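Local coordinates for protein peptidase S15/CocE/NonD (Thaumarchaeota archaeon SCGC AB-539-E09, PDB 4PF1) that acts as a serine aminopeptidase of the alpha/beta-hydrolase fold, probably cleaving residues from the amino end of peptides, at residues A[69-74]-A[103-108]; A[63-68]-A[156-161]; A[34-39]-A[48-53]; A[40-45]-A[136-141]. All coordinates share one frame; numbering follows the deposited sequence.

Contact 1: A[69-74]-A[103-108]; sequences YHAERR and YQDVRG
Asp105 turns its carboxylate to the start of helix 71-74, where OD1 takes the backbone N-H of Ala71 at 2.8 Å in a nearly straight bond (175°). The donor arrives on the syn side of the carboxylate, tilted out of its plane. With CG anti to its own carbonyl carbon (chi1 -72°), the acid swings from the strand toward that first turn, and the Ala71 methyl lies against the same oxygen, CB to OD1 3.4 Å. Two waters widen the grip: one joins OD1 to His70 N, the other joins OD2 to His70 ND1 and Glu72 N. The negative charge thus sits by the amino end of the helix, whose dipole would probably favour it. The sheet is the central one of the alpha/beta-hydrolase fold; here the short helix 71-74, with His70 at its N-cap position, follows strand 60-67 and packs on the face that carries Tyr103 and Ile50. Further along, Ala71 CB meets Tyr103 CB at 3.9 Å. Arg74 lays its CB against the Tyr103 ring, 3.7 Å from CD2, and its bent chain sets the guanidinium nearly perpendicular to that ring, the planes 87° apart. The polar ends go to other partners: Arg74 NE forms a salt bridge with Glu163, and Tyr103 OH bonds to Asn91.

Contact 2: A[63-68]-A[156-161]; sequences VLTRTP and AAIGGS
Leu64 bonds to strand 154-160 through both its backbone groups: its N-H reaches Ala156 O at 2.8 Å in a nearly straight bond, and its carbonyl O accepts from Ile158 N at 3.1 Å, a more bent bond (153°). A third bond comes from a side chain, Thr65 OG1 giving its hydrogen to Ile158 O over 2.9 Å. The hydroxyl stands above that carbonyl's plane, 43° out of it. It gets there because OG1 lies anti to the carbonyl carbon of Thr65 (chi1 -52°), which also leaves CG2 near the same oxygen. Replacing Thr65 with valine would remove the hydroxyl donor and would probably cost Ile158 O this bond just where the strands part. These are neighbouring parallel strands in the central sheet of the alpha/beta-hydrolase fold, paired Val63 with Ala156 and Leu64 with Ala157, then diverging toward their C-terminal ends. Strand 154-160 runs straight into Ser161, whose OG bonds to His328, consistent with the nucleophile of a Ser-His-Asp triad. Beyond the polar bonds, Val63 CG2 packs on Ile158 CG1 at 3.7 Å and also touches its CD1. Gly159 passes beside Thr65 CG2, its CA 4.3 Å away, and a side chain there would run up against that methyl. Strand 100-105 flanks Val63 to Thr65 on the other edge, while Val182 of strand 178-184 touches Ile158.

Contact 3: A[34-39]-A[48-53]; sequences RREEMI and NTIILI
Arg35 and Ile51 exchange two backbone hydrogen bonds, each 2.8 Å from N to O, with both donors lying in the carbonyl planes. Glu37 and Thr49 form the next hydrogen-bonded pair: Glu37 N to Thr49 O is nearly straight at 175°, whereas Thr49 N to Glu37 O, though shorter at 2.7 Å, is bent to 147°. Side chains alternate over the two faces of the sheet. On one, Arg34 lies alongside Leu52, whose CD2 sits over the centre of the guanidinium face, 3.9 Å from CZ, while Arg34 NH2 bonds to Thr75 O. On this face too, Glu36 CG runs beside Ile50 CD1, and Met38 curls back, bent at chi2 and chi3, until SD reaches Asn48 CA at 3.6 Å. On the other, Glu37 slants across Ile51, its CG against CD1, and Ile39 CD1 comes to Thr49 OG1 at 3.4 Å, a hydroxyl hydrogen-bonded to Gln104 of strand 100-105. Arg35 bends at chi3 to meet Glu37 two residues on in a salt bridge, NE and NH2 both reaching OE2 from the same face of the carboxylate (NH2 at 3.0 Å). Farther out, Trp143 of helix 133-147 touches Arg35, Glu37 and Ile39, while Asn48 ND2 is held by Glu72 and Asp105. The pairing is that of an antiparallel beta hairpin, strands 32-40 and 46-54, here forming one border of the central alpha/beta-hydrolase sheet.

Contact 4: A[40-45]-A[136-141]; sequences PMRDGV and DTYDTI
Arg42 and Asp139 form a side-on salt bridge. Arg42 NE points to Asp139 OD2 at 3.0 Å in a nearly straight bond (166°) that uses the syn lone pair, and NH1 reaches OD1 at 2.9 Å, also on the syn side but out of the carboxylate plane. The two flat groups are turned 34° against each other. Asp139 OD2 has a second donor, Arg42 N at 3.1 Å, coming from above the carboxylate plane, so one acid grips both the backbone and the side chain of the turn residue. Arg42 closes on it by placing CG between its backbone N and carbonyl carbon (chi1 59°). An asparagine at Asp139 would remove the negative charge and would probably leave the guanidinium without its ionic mate. Packing falls to Met41, whose SD lies 3.4 Å from Asp136 O and whose CE touches Thr140 OG1 at 3.6 Å; its CG rests near Asp136 OD1. Arg42 NH1 also nears Tyr138 CD1, the guanidinium almost perpendicular to the ring. Asp136 and Asp43 each form a salt bridge with Arg107, just after strand 100-105. The type I turn from Met41 to Gly44, which joins strands 32-40 and 46-54, is thereby tied to helix 133-147.

Overall arrangement
Contacts 1, 2 and 3 all reach the central sheet, where strand 100-105 lies between strands 46-54 and 60-67 and so stands between contacts 2 and 3. Contacts 1 and 2 are buried; contacts 3 and 4, nearer the sheet's border, are partly exposed. Chemistry follows place: contact 2 is parallel backbone pairing with mostly apolar side chains and one threonine hydroxyl, contact 3 is antiparallel pairing fringed by charged residues, contact 1 sets a strand carboxylate at a helix start, and contact 4 relies on a salt bridge. Contacts 3 and 4 share the hairpin, one holding its strands and the other its turn. Gln104 links several, bonding to Arg66 of contact 2 and Thr140 of contact 4.

Contact 1: A[69-74]-A[103-108]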
loop_
_atom_site.group_PDB
_atom_site.type_symbol
_atom_site.label_atom_id
_atom_site.label_comp_id
_atom_site.label_asym_id
_atom_site.label_seq_id
_atom_site.Cartn_x
_atom_site.Cartn_y
_atom_site.Cartn_z
ATOM N N TYR A 69 29.299 11.945 8.482
ATOM C CA TYR A 69 28.455 10.866 7.951
ATOM C C TYR A 69 28.889 10.340 6.572
ATOM O O TYR A 69 28.028 10.005 5.751
ATOM C CB TYR A 69 26.973 11.308 7.899
ATOM C CG TYR A 69 26.446 11.856 9.208
ATOM C CD1 TYR A 69 26.458 11.084 10.367
ATOM C CD2 TYR A 69 25.902 13.135 9.283
ATOM C CE1 TYR A 69 25.985 11.586 11.577
ATOM C CE2 TYR A 69 25.429 13.650 10.489
ATOM C CZ TYR A 69 25.467 12.869 11.632
ATOM O OH TYR A 69 24.998 13.365 12.824
ATOM N N HIS A 70 30.214 10.189 6.350
ATOM C CA HIS A 70 30.801 9.583 5.140
ATOM C C HIS A 70 30.587 10.452 3.884
ATOM O O HIS A 70 29.641 10.224 3.125
ATOM C CB HIS A 70 30.229 8.156 4.924
ATOM C CG HIS A 70 31.138 7.201 4.216
ATOM N ND1 HIS A 70 32.371 7.597 3.722
ATOM C CD2 HIS A 70 30.972 5.882 3.972
ATOM C CE1 HIS A 70 32.900 6.513 3.179
ATOM N NE2 HIS A 70 32.097 5.458 3.309
ATOM N N ALA A 71 31.509 11.410 3.648
ATOM C CA ALA A 71 31.484 12.323 2.495
ATOM C C ALA A 71 31.381 11.566 1.163
ATOM O O ALA A 71 30.694 12.032 0.256
ATOM C CB ALA A 71 32.727 13.200 2.496
ATOM N N GLU A 72 32.047 10.387 1.060
ATOM C CA GLU A 72 32.035 9.549 -0.140
ATOM C C GLU A 72 30.649 8.911 -0.374
ATOM O O GLU A 72 30.303 8.622 -1.519
ATOM C CB GLU A 72 33.135 8.473 -0.072
ATOM C CG GLU A 72 34.431 8.916 -0.735
ATOM C CD GLU A 72 35.675 8.112 -0.404
ATOM O OE1 GLU A 72 35.742 6.923 -0.791
ATOM O OE2 GLU A 72 36.619 8.700 0.173
ATOM N N ARG A 73 29.850 8.728 0.701
ATOM C CA ARG A 73 28.492 8.193 0.582
ATOM C C ARG A 73 27.479 9.334 0.414
ATOM O O ARG A 73 26.539 9.188 -0.362
ATOM C CB ARG A 73 28.123 7.300 1.773
ATOM C CG ARG A 73 26.948 6.360 1.465
ATOM C CD ARG A 73 26.573 5.470 2.634
ATOM N NE ARG A 73 25.944 6.221 3.722
ATOM C CZ ARG A 73 26.410 6.263 4.966
ATOM N NH1 ARG A 73 27.507 5.589 5.296
ATOM N NH2 ARG A 73 25.779 6.970 5.893
ATOM N N ARG A 74 27.694 10.485 1.102
ATOM C CA ARG A 74 26.821 11.672 0.969
ATOM C C ARG A 74 26.819 12.180 -0.491
ATOM O O ARG A 74 25.779 12.611 -0.986
ATOM C CB ARG A 74 27.260 12.810 1.920
ATOM C CG ARG A 74 27.264 12.450 3.419
ATOM C CD ARG A 74 25.903 12.544 4.082
ATOM N NE ARG A 74 25.398 13.916 4.115
ATOM C CZ ARG A 74 24.285 14.315 3.509
ATOM N NH1 ARG A 74 23.537 13.445 2.837
ATOM N NH2 ARG A 74 23.900 15.582 3.581
ATOM N N TYR A 103 32.158 18.033 -0.328
ATOM C CA TYR A 103 31.846 17.343 0.924
ATOM C C TYR A 103 33.130 16.858 1.549
ATOM O O TYR A 103 33.942 16.214 0.877
ATOM C CB TYR A 103 30.866 16.180 0.703
ATOM C CG TYR A 103 29.419 16.604 0.779
ATOM C CD1 TYR A 103 28.834 17.349 -0.243
ATOM C CD2 TYR A 103 28.637 16.288 1.886
ATOM C CE1 TYR A 103 27.513 17.777 -0.161
ATOM C CE2 TYR A 103 27.305 16.688 1.968
ATOM C CZ TYR A 103 26.749 17.439 0.945
ATOM O OH TYR A 103 25.450 17.862 1.026
ATOM N N GLN A 104 33.347 17.197 2.821
ATOM C CA GLN A 104 34.574 16.818 3.502
ATOM C C GLN A 104 34.283 16.034 4.765
ATOM O O GLN A 104 33.413 16.429 5.547
ATOM C CB GLN A 104 35.410 18.074 3.834
ATOM C CG GLN A 104 36.736 17.775 4.541
ATOM C CD GLN A 104 37.444 19.026 4.973
ATOM O OE1 GLN A 104 37.014 19.728 5.896
ATOM N NE2 GLN A 104 38.574 19.307 4.347
ATOM N N ASP A 105 35.037 14.939 4.989
ATOM C CA ASP A 105 34.938 14.185 6.234
ATOM C C ASP A 105 35.572 15.022 7.333
ATOM O O ASP A 105 36.708 15.484 7.168
ATOM C CB ASP A 105 35.648 12.817 6.125
ATOM C CG ASP A 105 34.956 11.766 5.271
ATOM O OD1 ASP A 105 33.710 11.663 5.345
ATOM O OD2 ASP A 105 35.669 10.982 4.606
ATOM N N VAL A 106 34.832 15.279 8.428
ATOM C CA VAL A 106 35.378 16.043 9.556
ATOM C C VAL A 106 36.521 15.239 10.192
ATOM O O VAL A 106 36.594 14.019 10.002
ATOM C CB VAL A 106 34.308 16.448 10.613
ATOM C CG1 VAL A 106 33.244 17.362 10.009
ATOM C CG2 VAL A 106 33.676 15.224 11.274
ATOM N N ARG A 107 37.409 15.919 10.934
ATOM C CA ARG A 107 38.548 15.300 11.614
ATOM C C ARG A 107 38.119 14.064 12.420
ATOM O O ARG A 107 37.115 14.107 13.141
ATOM C CB ARG A 107 39.231 16.331 12.532
ATOM C CG ARG A 107 40.564 15.885 13.122
ATOM C CD ARG A 107 41.135 16.946 14.046
ATOM N NE ARG A 107 41.679 18.088 13.301
ATOM C CZ ARG A 107 42.977 18.301 13.105
ATOM N NH1 ARG A 107 43.385 19.359 12.415
ATOM N NH2 ARG A 107 43.876 17.470 13.613
ATOM N N GLY A 108 38.854 12.972 12.236
ATOM C CA GLY A 108 38.641 11.721 12.953
ATOM C C GLY A 108 37.547 10.803 12.443
ATOM O O GLY A 108 37.312 9.751 13.045
HETATM O O HOH W 1 32.592 11.891 7.569
HETATM O O HOH W 2 34.454 9.258 2.997
#

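Contact 2: A[63-68]-A[156-161]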
loop_
_atom_site.group_PDB
_atom_site.type_symbol
_atom_site.label_atom_id
_atom_site.label_comp_id
_atom_site.label_asym_id
_atom_site.label_seq_id
_atom_site.Cartn_x
_atom_site.Cartn_y
_atom_site.Cartn_z
ATOM N N VAL A 63 30.144 25.350 -2.908
ATOM C CA VAL A 63 29.204 25.131 -1.812
ATOM C C VAL A 63 29.763 23.954 -0.963
ATOM O O VAL A 63 29.871 22.828 -1.451
ATOM C CB VAL A 63 27.726 24.966 -2.288
ATOM C CG1 VAL A 63 27.547 23.785 -3.238
ATOM C CG2 VAL A 63 26.765 24.886 -1.110
ATOM N N LEU A 64 30.244 24.273 0.254
ATOM C CA LEU A 64 30.935 23.337 1.143
ATOM C C LEU A 64 30.042 22.787 2.259
ATOM O O LEU A 64 29.320 23.536 2.914
ATOM C CB LEU A 64 32.181 24.037 1.761
ATOM C CG LEU A 64 32.965 23.291 2.871
ATOM C CD1 LEU A 64 33.657 22.042 2.334
ATOM C CD2 LEU A 64 33.978 24.202 3.527
ATOM N N THR A 65 30.150 21.471 2.504
ATOM C CA THR A 65 29.458 20.785 3.591
ATOM C C THR A 65 30.470 19.878 4.299
ATOM O O THR A 65 31.148 19.086 3.649
ATOM C CB THR A 65 28.221 20.033 3.076
ATOM O OG1 THR A 65 27.404 20.934 2.320
ATOM C CG2 THR A 65 27.398 19.423 4.212
ATOM N N ARG A 66 30.602 20.037 5.621
ATOM C CA ARG A 66 31.546 19.270 6.436
ATOM C C ARG A 66 30.746 18.290 7.291
ATOM O O ARG A 66 29.889 18.709 8.072
ATOM C CB ARG A 66 32.427 20.220 7.268
ATOM C CG ARG A 66 33.098 21.305 6.395
ATOM C CD ARG A 66 34.156 22.116 7.116
ATOM N NE ARG A 66 35.291 21.288 7.517
ATOM C CZ ARG A 66 35.535 20.914 8.768
ATOM N NH1 ARG A 66 36.564 20.131 9.043
ATOM N NH2 ARG A 66 34.744 21.320 9.755
ATOM N N THR A 67 30.959 16.978 7.066
ATOM C CA THR A 67 30.117 15.927 7.635
ATOM C C THR A 67 30.852 14.815 8.418
ATOM O O THR A 67 31.884 14.318 7.965
ATOM C CB THR A 67 29.306 15.263 6.471
ATOM O OG1 THR A 67 28.425 14.262 6.983
ATOM C CG2 THR A 67 30.200 14.658 5.372
ATOM N N PRO A 68 30.224 14.289 9.504
ATOM C CA PRO A 68 30.764 13.084 10.149
ATOM C C PRO A 68 30.035 11.823 9.627
ATOM O O PRO A 68 30.092 10.773 10.270
ATOM C CB PRO A 68 30.439 13.333 11.619
ATOM C CG PRO A 68 29.092 14.073 11.561
ATOM C CD PRO A 68 28.989 14.738 10.190
ATOM N N ALA A 156 30.484 29.198 0.000
ATOM C CA ALA A 156 29.362 29.224 0.930
ATOM C C ALA A 156 29.279 27.886 1.640
ATOM O O ALA A 156 29.588 26.858 1.038
ATOM C CB ALA A 156 28.065 29.516 0.201
ATOM N N ALA A 157 28.907 27.893 2.925
ATOM C CA ALA A 157 28.770 26.664 3.697
ATOM C C ALA A 157 27.306 26.403 4.018
ATOM O O ALA A 157 26.615 27.297 4.511
ATOM C CB ALA A 157 29.591 26.744 4.975
ATOM N N ILE A 158 26.807 25.205 3.665
ATOM C CA ILE A 158 25.419 24.812 3.918
ATOM C C ILE A 158 25.394 23.401 4.533
ATOM O O ILE A 158 26.368 22.650 4.398
ATOM C CB ILE A 158 24.514 24.921 2.637
ATOM C CG1 ILE A 158 24.695 23.714 1.681
ATOM C CG2 ILE A 158 24.702 26.273 1.910
ATOM C CD1 ILE A 158 23.613 23.583 0.572
ATOM N N GLY A 159 24.298 23.067 5.209
ATOM C CA GLY A 159 24.141 21.769 5.853
ATOM C C GLY A 159 23.159 21.771 7.001
ATOM O O GLY A 159 22.871 22.822 7.578
ATOM N N GLY A 160 22.652 20.587 7.329
ATOM C CA GLY A 160 21.696 20.400 8.412
ATOM C C GLY A 160 22.205 19.533 9.545
ATOM O O GLY A 160 23.075 18.683 9.335
ATOM N N SER A 161 21.639 19.733 10.761
ATOM C CA SER A 161 21.968 18.979 11.984
ATOM C C SER A 161 23.460 19.157 12.360
ATOM O O SER A 161 23.878 20.290 12.617
ATOM C CB SER A 161 21.602 17.505 11.816
ATOM O OG SER A 161 21.435 16.862 13.065
#

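Contact 3: A[34-39]-A[48-53]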
loop_
_atom_site.group_PDB
_atom_site.type_symbol
_atom_site.label_atom_id
_atom_site.label_comp_id
_atom_site.label_asym_id
_atom_site.label_seq_id
_atom_site.Cartn_x
_atom_site.Cartn_y
_atom_site.Cartn_z
ATOM N N ARG A 34 34.912 14.071 -10.475
ATOM C CA ARG A 34 35.020 13.790 -9.050
ATOM C C ARG A 34 36.487 13.830 -8.615
ATOM O O ARG A 34 37.274 12.966 -9.010
ATOM C CB ARG A 34 34.378 12.426 -8.732
ATOM C CG ARG A 34 34.264 12.100 -7.244
ATOM C CD ARG A 34 33.671 10.717 -7.025
ATOM N NE ARG A 34 32.244 10.676 -7.354
ATOM C CZ ARG A 34 31.268 10.885 -6.476
ATOM N NH1 ARG A 34 31.553 11.128 -5.202
ATOM N NH2 ARG A 34 30.000 10.842 -6.862
ATOM N N ARG A 35 36.857 14.857 -7.825
ATOM C CA ARG A 35 38.216 15.022 -7.302
ATOM C C ARG A 35 38.264 14.642 -5.826
ATOM O O ARG A 35 37.557 15.236 -5.011
ATOM C CB ARG A 35 38.711 16.463 -7.500
ATOM C CG ARG A 35 39.529 16.660 -8.764
ATOM C CD ARG A 35 40.162 18.041 -8.817
ATOM N NE ARG A 35 41.313 18.157 -7.918
ATOM C CZ ARG A 35 42.190 19.157 -7.953
ATOM N NH1 ARG A 35 42.062 20.131 -8.846
ATOM N NH2 ARG A 35 43.205 19.185 -7.101
ATOM N N GLU A 36 39.084 13.637 -5.486
ATOM C CA GLU A 36 39.241 13.165 -4.109
ATOM C C GLU A 36 40.590 13.633 -3.579
ATOM O O GLU A 36 41.635 13.257 -4.124
ATOM C CB GLU A 36 39.096 11.637 -4.032
ATOM C CG GLU A 36 37.726 11.149 -4.482
ATOM C CD GLU A 36 37.511 9.649 -4.429
ATOM O OE1 GLU A 36 38.348 8.903 -4.990
ATOM O OE2 GLU A 36 36.469 9.223 -3.883
ATOM N N GLU A 37 40.570 14.521 -2.574
ATOM C CA GLU A 37 41.799 15.115 -2.055
ATOM C C GLU A 37 41.946 14.952 -0.550
ATOM O O GLU A 37 40.981 15.126 0.195
ATOM C CB GLU A 37 41.862 16.613 -2.416
ATOM C CG GLU A 37 41.869 16.901 -3.913
ATOM C CD GLU A 37 43.166 16.617 -4.649
ATOM O OE1 GLU A 37 44.232 16.573 -3.994
ATOM O OE2 GLU A 37 43.118 16.469 -5.890
ATOM N N MET A 38 43.168 14.641 -0.103
ATOM C CA MET A 38 43.507 14.562 1.315
ATOM C C MET A 38 44.218 15.870 1.674
ATOM O O MET A 38 45.438 15.981 1.516
ATOM C CB MET A 38 44.369 13.315 1.621
ATOM C CG MET A 38 43.596 12.002 1.545
ATOM S SD MET A 38 42.382 11.780 2.880
ATOM C CE MET A 38 43.452 11.247 4.225
ATOM N N ILE A 39 43.427 16.903 2.038
ATOM C CA ILE A 39 43.944 18.243 2.324
ATOM C C ILE A 39 44.650 18.271 3.688
ATOM O O ILE A 39 44.026 17.968 4.710
ATOM C CB ILE A 39 42.835 19.339 2.230
ATOM C CG1 ILE A 39 42.162 19.345 0.835
ATOM C CG2 ILE A 39 43.410 20.727 2.570
ATOM C CD1 ILE A 39 40.893 20.214 0.734
ATOM N N ASN A 48 39.732 14.065 4.368
ATOM C CA ASN A 48 39.208 13.535 3.114
ATOM C C ASN A 48 38.187 14.506 2.522
ATOM O O ASN A 48 37.182 14.815 3.167
ATOM C CB ASN A 48 38.601 12.150 3.327
ATOM C CG ASN A 48 38.249 11.438 2.051
ATOM O OD1 ASN A 48 38.942 11.550 1.030
ATOM N ND2 ASN A 48 37.166 10.676 2.084
ATOM N N THR A 49 38.477 15.029 1.317
ATOM C CA THR A 49 37.648 16.049 0.683
ATOM C C THR A 49 37.194 15.607 -0.714
ATOM O O THR A 49 38.022 15.326 -1.582
ATOM C CB THR A 49 38.414 17.381 0.650
ATOM O OG1 THR A 49 39.064 17.577 1.909
ATOM C CG2 THR A 49 37.519 18.562 0.351
ATOM N N ILE A 50 35.870 15.568 -0.925
ATOM C CA ILE A 50 35.264 15.158 -2.194
ATOM C C ILE A 50 34.780 16.399 -2.932
ATOM O O ILE A 50 33.850 17.062 -2.475
ATOM C CB ILE A 50 34.117 14.118 -1.971
ATOM C CG1 ILE A 50 34.542 12.942 -1.025
ATOM C CG2 ILE A 50 33.520 13.619 -3.300
ATOM C CD1 ILE A 50 35.909 12.215 -1.354
ATOM N N ILE A 51 35.419 16.709 -4.068
ATOM C CA ILE A 51 35.115 17.891 -4.875
ATOM C C ILE A 51 34.402 17.478 -6.176
ATOM O O ILE A 51 34.960 16.726 -6.982
ATOM C CB ILE A 51 36.414 18.706 -5.155
ATOM C CG1 ILE A 51 37.180 19.010 -3.843
ATOM C CG2 ILE A 51 36.105 19.997 -5.926
ATOM C CD1 ILE A 51 38.706 18.955 -3.964
ATOM N N LEU A 52 33.170 17.970 -6.368
ATOM C CA LEU A 52 32.373 17.669 -7.557
ATOM C C LEU A 52 32.311 18.901 -8.457
ATOM O O LEU A 52 31.703 19.911 -8.096
ATOM C CB LEU A 52 30.955 17.183 -7.177
ATOM C CG LEU A 52 30.867 16.074 -6.111
ATOM C CD1 LEU A 52 29.441 15.861 -5.678
ATOM C CD2 LEU A 52 31.468 14.759 -6.611
ATOM N N ILE A 53 32.989 18.833 -9.606
ATOM C CA ILE A 53 33.046 19.951 -10.541
ATOM C C ILE A 53 32.198 19.635 -11.775
ATOM O O ILE A 53 32.472 18.651 -12.462
ATOM C CB ILE A 53 34.513 20.306 -10.936
ATOM C CG1 ILE A 53 35.462 20.285 -9.713
ATOM C CG2 ILE A 53 34.564 21.657 -11.672
ATOM C CD1 ILE A 53 36.912 19.964 -10.034
#

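Contact 4: A[40-45]-A[136-141]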
loop_
_atom_site.group_PDB
_atom_site.type_symbol
_atom_site.label_atom_id
_atom_site.label_comp_id
_atom_site.label_asym_id
_atom_site.label_seq_id
_atom_site.Cartn_x
_atom_site.Cartn_y
_atom_site.Cartn_z
ATOM N N PRO A 40 45.941 18.679 3.726
ATOM C CA PRO A 40 46.636 18.757 5.018
ATOM C C PRO A 40 46.252 20.016 5.791
ATOM O O PRO A 40 46.266 21.119 5.236
ATOM C CB PRO A 40 48.126 18.767 4.633
ATOM C CG PRO A 40 48.174 18.746 3.123
ATOM C CD PRO A 40 46.820 19.090 2.617
ATOM N N MET A 41 45.919 19.848 7.082
ATOM C CA MET A 41 45.590 20.964 7.967
ATOM C C MET A 41 46.892 21.589 8.495
ATOM O O MET A 41 47.974 21.084 8.184
ATOM C CB MET A 41 44.672 20.496 9.121
ATOM C CG MET A 41 43.348 19.879 8.648
ATOM S SD MET A 41 42.265 21.045 7.782
ATOM C CE MET A 41 42.432 20.494 6.138
ATOM N N ARG A 42 46.793 22.689 9.278
ATOM C CA ARG A 42 47.961 23.406 9.828
ATOM C C ARG A 42 48.822 22.533 10.779
ATOM O O ARG A 42 49.978 22.883 11.047
ATOM C CB ARG A 42 47.529 24.702 10.542
ATOM C CG ARG A 42 46.559 24.486 11.706
ATOM C CD ARG A 42 45.971 25.790 12.192
ATOM N NE ARG A 42 45.119 26.423 11.185
ATOM C CZ ARG A 42 44.637 27.656 11.287
ATOM N NH1 ARG A 42 43.871 28.155 10.328
ATOM N NH2 ARG A 42 44.918 28.399 12.349
ATOM N N ASP A 43 48.260 21.412 11.283
ATOM C CA ASP A 43 48.992 20.506 12.170
ATOM C C ASP A 43 49.483 19.246 11.408
ATOM O O ASP A 43 50.063 18.345 12.016
ATOM C CB ASP A 43 48.137 20.129 13.400
ATOM C CG ASP A 43 46.905 19.289 13.115
ATOM O OD1 ASP A 43 46.382 19.356 11.974
ATOM O OD2 ASP A 43 46.432 18.603 14.046
ATOM N N GLY A 44 49.270 19.221 10.089
ATOM C CA GLY A 44 49.707 18.123 9.232
ATOM C C GLY A 44 48.681 17.025 9.015
ATOM O O GLY A 44 48.826 16.219 8.092
ATOM N N VAL A 45 47.641 16.978 9.868
ATOM C CA VAL A 45 46.559 15.987 9.785
ATOM C C VAL A 45 45.745 16.232 8.492
ATOM O O VAL A 45 45.386 17.371 8.204
ATOM C CB VAL A 45 45.685 16.029 11.066
ATOM C CG1 VAL A 45 44.469 15.120 10.946
ATOM C CG2 VAL A 45 46.513 15.661 12.296
ATOM N N ASP A 136 40.152 24.162 10.850
ATOM C CA ASP A 136 40.122 23.141 9.803
ATOM C C ASP A 136 39.375 23.669 8.569
ATOM O O ASP A 136 39.833 23.454 7.444
ATOM C CB ASP A 136 39.480 21.835 10.320
ATOM C CG ASP A 136 40.398 20.963 11.178
ATOM O OD1 ASP A 136 41.607 21.284 11.282
ATOM O OD2 ASP A 136 39.914 19.946 11.717
ATOM N N THR A 137 38.272 24.425 8.790
ATOM C CA THR A 137 37.483 25.058 7.721
ATOM C C THR A 137 38.333 26.092 6.982
ATOM O O THR A 137 38.313 26.117 5.748
ATOM C CB THR A 137 36.216 25.705 8.295
ATOM O OG1 THR A 137 35.393 24.690 8.862
ATOM C CG2 THR A 137 35.428 26.480 7.251
ATOM N N TYR A 138 39.072 26.950 7.738
ATOM C CA TYR A 138 39.942 27.980 7.157
ATOM C C TYR A 138 40.993 27.346 6.235
ATOM O O TYR A 138 41.220 27.852 5.135
ATOM C CB TYR A 138 40.631 28.825 8.259
ATOM C CG TYR A 138 41.473 29.958 7.709
ATOM C CD1 TYR A 138 42.787 29.744 7.300
ATOM C CD2 TYR A 138 40.952 31.241 7.582
ATOM C CE1 TYR A 138 43.552 30.771 6.753
ATOM C CE2 TYR A 138 41.714 32.282 7.050
ATOM C CZ TYR A 138 43.013 32.041 6.636
ATOM O OH TYR A 138 43.765 33.058 6.101
ATOM N N ASP A 139 41.638 26.249 6.695
ATOM C CA ASP A 139 42.677 25.547 5.933
ATOM C C ASP A 139 42.077 24.831 4.711
ATOM O O ASP A 139 42.741 24.731 3.678
ATOM C CB ASP A 139 43.437 24.555 6.833
ATOM C CG ASP A 139 44.084 25.190 8.057
ATOM O OD1 ASP A 139 44.348 26.415 8.026
ATOM O OD2 ASP A 139 44.315 24.464 9.048
ATOM N N THR A 140 40.809 24.378 4.821
ATOM C CA THR A 140 40.079 23.719 3.732
ATOM C C THR A 140 39.705 24.745 2.643
ATOM O O THR A 140 39.971 24.494 1.467
ATOM C CB THR A 140 38.838 22.981 4.280
ATOM O OG1 THR A 140 39.272 21.926 5.137
ATOM C CG2 THR A 140 37.950 22.408 3.172
ATOM N N ILE A 141 39.099 25.896 3.036
ATOM C CA ILE A 141 38.677 26.943 2.091
ATOM C C ILE A 141 39.902 27.517 1.349
ATOM O O ILE A 141 39.831 27.725 0.135
ATOM C CB ILE A 141 37.834 28.063 2.781
ATOM C CG1 ILE A 141 36.494 27.500 3.320
ATOM C CG2 ILE A 141 37.579 29.240 1.820
ATOM C CD1 ILE A 141 35.674 28.478 4.207
#